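Local coordinates for flavodoxin, WrbA-like protein (Agrobacterium tumefaciens, PDB 3D7N), which probably binds FMN and transfers electrons as a flavodoxin-like protein, consistent with the NAD(P)H:quinone oxidoreductases of the WrbA family, at residues A51-D56 and S86-D91; D78-P83 and G119-L124; I150-Q155 and R174-R179. All blocks are in the same frame, centred on the assembly; numbering follows the deposited sequence.

Interaction 1 (A51-D56 and S86-D91); sequences ALDAAD and SAKWQD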
# COMPACT_ATOMS: atom_id res chain seq x y z
N ALA A 51 18.79 10.35 21.48
CA ALA A 51 18.43 9.00 21.87
C ALA A 51 18.23 8.13 20.64
O ALA A 51 18.72 7.03 20.60
CB ALA A 51 17.17 9.01 22.72
N LEU A 52 17.54 8.63 19.62
CA LEU A 52 17.32 7.84 18.39
C LEU A 52 18.65 7.51 17.71
O LEU A 52 18.90 6.37 17.38
CB LEU A 52 16.45 8.57 17.38
CG LEU A 52 14.91 8.66 17.43
CD1 LEU A 52 14.24 7.35 17.82
CD2 LEU A 52 14.49 9.80 18.35
N ASP A 53 19.50 8.51 17.47
CA ASP A 53 20.85 8.23 16.95
C ASP A 53 21.67 7.22 17.83
O ASP A 53 22.54 6.54 17.30
CB ASP A 53 21.70 9.50 16.78
CG ASP A 53 21.12 10.49 15.77
OD1 ASP A 53 20.07 10.26 15.12
OD2 ASP A 53 21.76 11.57 15.65
N ALA A 54 21.40 7.12 19.12
CA ALA A 54 22.20 6.20 19.99
C ALA A 54 21.50 4.85 20.22
O ALA A 54 22.07 3.98 20.86
CB ALA A 54 22.56 6.86 21.35
N ALA A 55 20.30 4.68 19.69
CA ALA A 55 19.52 3.43 19.91
C ALA A 55 20.04 2.30 19.04
O ALA A 55 20.51 2.55 17.91
CB ALA A 55 18.03 3.66 19.67
N ASP A 56 20.00 1.07 19.58
CA ASP A 56 20.11 -0.15 18.77
C ASP A 56 18.80 -0.53 18.02
O ASP A 56 18.86 -1.25 17.02
CB ASP A 56 20.53 -1.34 19.62
CG ASP A 56 21.90 -1.17 20.21
OD1 ASP A 56 22.85 -0.89 19.46
OD2 ASP A 56 22.00 -1.34 21.44
N SER A 86 22.74 11.73 6.54
CA SER A 86 24.01 11.21 7.03
C SER A 86 23.96 9.71 7.34
O SER A 86 24.85 9.19 7.98
CB SER A 86 24.48 12.03 8.24
OG SER A 86 23.43 12.29 9.15
N ALA A 87 22.93 9.00 6.89
CA ALA A 87 22.74 7.56 7.18
C ALA A 87 22.94 7.15 8.67
O ALA A 87 23.37 6.04 8.98
CB ALA A 87 23.65 6.73 6.24
N LYS A 88 22.58 8.03 9.59
CA LYS A 88 22.76 7.77 11.01
C LYS A 88 22.03 6.53 11.53
O LYS A 88 22.50 5.90 12.48
CB LYS A 88 22.36 8.99 11.84
CG LYS A 88 23.32 10.19 11.67
CD LYS A 88 23.73 10.88 12.99
CE LYS A 88 25.14 10.50 13.52
NZ LYS A 88 26.19 11.49 13.11
N TRP A 89 20.91 6.15 10.90
CA TRP A 89 20.12 5.05 11.38
C TRP A 89 20.29 3.78 10.55
O TRP A 89 19.51 2.84 10.73
CB TRP A 89 18.62 5.43 11.48
CG TRP A 89 18.32 6.61 12.38
CD1 TRP A 89 19.18 7.26 13.18
CD2 TRP A 89 17.04 7.24 12.58
NE1 TRP A 89 18.56 8.27 13.84
CE2 TRP A 89 17.24 8.29 13.50
CE3 TRP A 89 15.76 7.01 12.08
CZ2 TRP A 89 16.20 9.12 13.93
CZ3 TRP A 89 14.71 7.83 12.50
CH2 TRP A 89 14.94 8.88 13.42
N GLN A 90 21.25 3.76 9.64
CA GLN A 90 21.50 2.57 8.81
C GLN A 90 21.76 1.35 9.71
O GLN A 90 22.46 1.42 10.73
CB GLN A 90 22.70 2.81 7.84
CG GLN A 90 22.75 1.90 6.53
CD GLN A 90 21.98 2.50 5.30
OE1 GLN A 90 22.18 2.06 4.13
NE2 GLN A 90 21.13 3.51 5.55
N ASP A 91 21.15 0.23 9.34
CA ASP A 91 21.34 -1.05 10.02
C ASP A 91 20.77 -1.17 11.43
O ASP A 91 20.95 -2.21 12.07
CB ASP A 91 22.80 -1.48 9.98
CG ASP A 91 23.30 -1.60 8.59
OD1 ASP A 91 22.46 -1.81 7.71
OD2 ASP A 91 24.51 -1.47 8.35

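Interaction 2 (D78-P83 and G119-L124); sequences DASSKP and GQHGGL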
# COMPACT_ATOMS: atom_id res chain seq x y z
N ASP A 78 9.36 13.40 8.45
CA ASP A 78 9.94 14.32 7.50
C ASP A 78 11.22 14.92 8.09
O ASP A 78 12.23 15.05 7.39
CB ASP A 78 8.92 15.38 7.05
CG ASP A 78 7.81 14.81 6.18
OD1 ASP A 78 7.88 13.61 5.81
OD2 ASP A 78 6.86 15.56 5.81
N ALA A 79 11.21 15.24 9.38
CA ALA A 79 12.37 15.84 10.06
C ALA A 79 13.50 14.82 10.25
O ALA A 79 14.64 15.19 10.42
CB ALA A 79 11.97 16.44 11.42
N SER A 80 13.21 13.53 10.18
CA SER A 80 14.27 12.53 10.18
C SER A 80 15.01 12.50 8.84
O SER A 80 15.91 11.68 8.66
CB SER A 80 13.75 11.14 10.58
OG SER A 80 13.07 10.48 9.50
N SER A 81 14.65 13.37 7.90
CA SER A 81 15.47 13.55 6.70
C SER A 81 16.89 13.89 7.09
O SER A 81 17.81 13.52 6.39
CB SER A 81 14.91 14.65 5.79
OG SER A 81 14.85 15.91 6.43
N LYS A 82 17.08 14.60 8.20
CA LYS A 82 18.41 14.99 8.69
C LYS A 82 19.25 13.75 9.04
O LYS A 82 20.27 13.52 8.42
CB LYS A 82 18.28 15.99 9.84
CG LYS A 82 19.53 16.12 10.69
CD LYS A 82 19.62 17.45 11.43
CE LYS A 82 20.42 17.27 12.72
NZ LYS A 82 21.24 18.46 13.04
N PRO A 83 18.81 12.92 10.01
CA PRO A 83 19.58 11.67 10.20
C PRO A 83 19.68 10.77 8.96
O PRO A 83 20.62 10.02 8.82
CB PRO A 83 18.85 10.96 11.36
CG PRO A 83 17.54 11.65 11.53
CD PRO A 83 17.72 13.05 10.98
N GLY A 119 12.82 1.37 6.02
CA GLY A 119 13.57 0.99 4.82
C GLY A 119 14.37 2.15 4.26
O GLY A 119 15.54 2.04 3.89
N GLN A 120 13.74 3.29 4.21
CA GLN A 120 14.35 4.54 3.74
C GLN A 120 15.65 4.79 4.53
O GLN A 120 16.65 5.27 3.98
CB GLN A 120 13.34 5.65 4.05
CG GLN A 120 13.55 6.90 3.36
CD GLN A 120 12.53 7.16 2.28
OE1 GLN A 120 11.46 6.58 2.31
NE2 GLN A 120 12.88 8.03 1.29
N HIS A 121 15.62 4.43 5.82
CA HIS A 121 16.76 4.57 6.72
C HIS A 121 17.71 3.39 6.69
O HIS A 121 18.68 3.35 7.42
CB HIS A 121 16.24 4.78 8.15
CG HIS A 121 15.77 6.17 8.41
ND1 HIS A 121 16.64 7.20 8.70
CD2 HIS A 121 14.53 6.72 8.42
CE1 HIS A 121 15.96 8.32 8.87
NE2 HIS A 121 14.68 8.05 8.71
N GLY A 122 17.41 2.39 5.88
CA GLY A 122 18.26 1.22 5.72
C GLY A 122 18.28 0.32 6.95
O GLY A 122 19.30 -0.25 7.29
N GLY A 123 17.14 0.21 7.62
CA GLY A 123 17.02 -0.59 8.83
C GLY A 123 16.46 -1.97 8.60
O GLY A 123 16.09 -2.30 7.48
N LEU A 124 16.39 -2.77 9.65
CA LEU A 124 15.80 -4.09 9.55
C LEU A 124 14.47 -4.09 10.23
O LEU A 124 14.37 -3.60 11.33
CB LEU A 124 16.61 -5.15 10.29
CG LEU A 124 18.03 -5.38 9.91
CD1 LEU A 124 18.23 -6.76 10.56
CD2 LEU A 124 18.40 -5.31 8.38
O HOH W 1 19.32 7.01 8.57

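Interaction 3 (I150-Q155 and R174-R179); sequences IAPMAQ and RLYGAR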
# COMPACT_ATOMS: atom_id res chain seq x y z
N ILE A 150 2.35 -7.72 10.61
CA ILE A 150 3.50 -6.92 10.31
C ILE A 150 4.06 -6.19 11.58
O ILE A 150 5.26 -6.00 11.71
CB ILE A 150 3.20 -5.98 9.10
CG1 ILE A 150 4.44 -5.83 8.25
CG2 ILE A 150 2.78 -4.62 9.50
CD1 ILE A 150 4.64 -7.01 7.40
N ALA A 151 3.17 -5.87 12.51
CA ALA A 151 3.41 -5.09 13.70
C ALA A 151 2.06 -5.05 14.45
O ALA A 151 1.05 -5.37 13.88
CB ALA A 151 3.87 -3.68 13.32
N PRO A 152 2.05 -4.65 15.69
CA PRO A 152 0.80 -4.64 16.42
C PRO A 152 -0.11 -3.53 15.99
O PRO A 152 0.33 -2.44 15.75
CB PRO A 152 1.25 -4.45 17.85
CG PRO A 152 2.63 -4.22 17.81
CD PRO A 152 3.18 -4.73 16.60
N MSE A 153 -1.38 -3.82 15.88
CA MSE A 153 -2.40 -2.82 15.70
C MSE A 153 -3.50 -3.10 16.69
O MSE A 153 -3.67 -4.20 17.14
CB MSE A 153 -2.92 -2.81 14.28
CG MSE A 153 -3.35 -4.11 13.76
SE MSE A 153 -4.17 -4.02 12.05
CE MSE A 153 -2.63 -3.98 10.98
N ALA A 154 -4.21 -2.06 17.08
CA ALA A 154 -5.15 -2.18 18.18
C ALA A 154 -6.36 -1.27 18.05
O ALA A 154 -6.33 -0.24 17.42
CB ALA A 154 -4.46 -1.92 19.45
N GLN A 155 -7.42 -1.70 18.70
CA GLN A 155 -8.71 -0.99 18.80
C GLN A 155 -8.67 0.12 19.89
O GLN A 155 -8.03 -0.04 20.94
CB GLN A 155 -9.80 -2.03 19.14
CG GLN A 155 -11.23 -1.46 19.38
CD GLN A 155 -11.72 -0.59 18.22
OE1 GLN A 155 -11.11 -0.56 17.12
NE2 GLN A 155 -12.83 0.15 18.46
N ARG A 174 3.29 -5.63 24.33
CA ARG A 174 4.44 -5.83 25.24
C ARG A 174 5.36 -6.96 24.74
O ARG A 174 6.58 -6.85 24.75
CB ARG A 174 3.93 -6.14 26.65
CG ARG A 174 5.01 -6.36 27.67
CD ARG A 174 4.50 -7.08 28.90
NE ARG A 174 4.19 -8.47 28.60
CZ ARG A 174 5.09 -9.43 28.44
NH1 ARG A 174 6.40 -9.19 28.54
NH2 ARG A 174 4.68 -10.68 28.20
N LEU A 175 4.76 -8.06 24.32
CA LEU A 175 5.48 -9.18 23.71
C LEU A 175 6.25 -8.69 22.51
O LEU A 175 7.41 -9.04 22.34
CB LEU A 175 4.50 -10.29 23.25
CG LEU A 175 4.05 -11.47 24.10
CD1 LEU A 175 4.99 -11.74 25.30
CD2 LEU A 175 2.61 -11.36 24.52
N TYR A 176 5.62 -7.85 21.68
CA TYR A 176 6.30 -7.28 20.52
C TYR A 176 7.55 -6.45 20.89
O TYR A 176 8.57 -6.53 20.21
CB TYR A 176 5.37 -6.37 19.74
CG TYR A 176 5.99 -5.77 18.47
CD1 TYR A 176 6.36 -6.60 17.38
CD2 TYR A 176 6.15 -4.39 18.32
CE1 TYR A 176 6.89 -6.10 16.23
CE2 TYR A 176 6.67 -3.85 17.14
CZ TYR A 176 7.03 -4.72 16.08
OH TYR A 176 7.55 -4.22 14.88
N GLY A 177 7.45 -5.65 21.95
CA GLY A 177 8.56 -4.83 22.39
C GLY A 177 9.71 -5.71 22.88
O GLY A 177 10.89 -5.40 22.62
N ALA A 178 9.36 -6.80 23.58
CA ALA A 178 10.38 -7.80 23.99
C ALA A 178 11.00 -8.47 22.74
O ALA A 178 12.19 -8.76 22.70
CB ALA A 178 9.76 -8.84 24.97
N ARG A 179 10.20 -8.66 21.69
CA ARG A 179 10.69 -9.34 20.50
C ARG A 179 11.64 -8.43 19.70
O ARG A 179 12.63 -8.90 19.10
CB ARG A 179 9.51 -9.78 19.65
CG ARG A 179 9.87 -10.42 18.33
CD ARG A 179 8.63 -10.73 17.57
NE ARG A 179 8.82 -10.96 16.14
CZ ARG A 179 9.28 -12.09 15.60
NH1 ARG A 179 9.33 -12.23 14.28
NH2 ARG A 179 9.67 -13.09 16.35

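Interaction 1 (A51-D56 and S86-D91)
Trp89 and Asp53 are joined by the one hydrogen bond between these segments: indole NE1 donates to OD1 over 2.8 Å, with an N-H...O angle of 160°. The acceptor sits at the ring edge, close to the indole plane, while the donor reaches OD1 on its anti side, slightly out of the carboxylate plane. Carboxylate and indole planes are turned 67° against each other. OD1 takes the N-H, while OD2 lies beside the Lys88 methylenes. The carboxylate is brought to the indole by a chi1 of -62°, which sets CG of Asp53 opposite its own carbonyl carbon.

The charged pair is looser. The aliphatic part of Lys88 lies against the carboxylate, CD 3.4 Å from OD2 of Asp53, but its bent chain leaves NZ 5.1 Å from that oxygen, a separation at which some electrostatic attraction is possible, though the charged atoms do not touch.

Apolar packing comes from Leu52, whose CB approaches CZ2 of Trp89 at 3.5 Å. Its CG lies near CZ2 and CH2, so the leucine touches the benzo end of the indole obliquely while the aspartate holds the pyrrole end.

Ala87, at positive phi, ends helix 81-85 in a Schellman motif and starts the type I turn Ala87-Gln90 that carries Lys88 and Trp89. Asp53 and Leu52 lie near the C-terminal end of helix 46-54, with Leu52 also resting on strands 9-13 and 57-65; Trp89 packs on Ile58 of strand 57-65 and on Pro83 of helix 81-85, just ahead of strand 93-100.

Interaction 2 (D78-P83 and G119-L124)
His121 and Ser80 make a buried, polar side-chain contact in the flavodoxin-like alpha/beta fold, tying the C-terminal end of helix 104-120 to the break between helices 71-79 and 81-85. A Schellman motif ends helix 104-120: Gly122 has positive phi, and its N bonds to Gly119 O at 2.8 Å as the chain turns toward strand 124-126. His121 stands just before this turn and projects its ring across to the other segment.

The imidazole is gripped by its two nitrogens. NE2 donates to Ser80 OG over 3.0 Å, and the hydroxyl lies 8° from the ring plane. Ser80 presents OG with chi1 at 78°, between its backbone N and carbonyl carbon; the same oxygen is also hydrogen-bonded to Ala77 O, one turn back. This second bond positions the hydroxyl that receives the histidine N-H. Trp89 stacks on the His121 ring and Trp84 meets it edge-to-face, so aromatic packing probably restricts its rotation further. Met66 of a third subunit packs on both Ser80 and His121, so the contact borders directly on that subunit.

At the other nitrogen a water bridges the segments: it lies at the ring edge, 2.7 Å from His121 ND1, and donates a longer bond of 3.3 Å to Pro83 O.

Interaction 3 (I150-Q155 and R174-R179)
The Tyr176 ring takes Pro152 on one face: CD stands 3.4 Å from the ring centroid and 12° off the normal, a CH-pi contact almost directly over the centre. CG of Pro152 follows toward the base of the ring, 3.6 Å from CD2 of Tyr176. The proline thus meets the aromatic ring with its CD-CG side, and the two side chains cross at about a right angle. Ala151 lies obliquely to the phenol, its CB 4.0 Å from OH of Tyr176, and extends the apolar cover to the far end of the ring.

Tyr176 reaches inward from helix 167-186 with CG anti to the backbone N (chi1 -177°), which aims the ring at the loop leading into strand 153-155. In this flavodoxin-like fold the contact joins the C-terminal helix to the approach to a parallel strand of the central sheet, beside strand 93-100. Pro152 also touches Phe97 of that strand and Met23 of helix 19-31, while Trp125 of strand 124-126 packs on both Ala151 and Tyr176.

Although the ring is held by apolar contacts, its buried hydroxyl has polar partners on two strands: OH is hydrogen-bonded to Val126 O and to Gly96 N. These bonds fix the phenol end over the sheet, whereas CD of Pro152 sits over the middle of the ring. From the next turn of the helix, Arg179 extends to Asp91 of a second subunit in a salt bridge.

Overall arrangement
Interactions 1 and 2 are neighbours, their centres 9 Å apart and their segments alternating along the chain; probable backbone hydrogen bonds join them, from Asp91 N to Gly122 O and from Lys88 N to Pro83 O. Both use a ring N-H as donor, but interaction 1 is only partly buried, with Lys88 exposed, whereas interaction 2 is buried. Interaction 3, also buried, lies across the chain's centre, about 21 to 22 Å away between centres, and joins different elements through apolar and CH-pi contacts without a cross-segment hydrogen bond. In the assembly the two regions meet: Arg179 NH1 of 174-179 is hydrogen-bonded to Gly122 O of a neighbouring subunit.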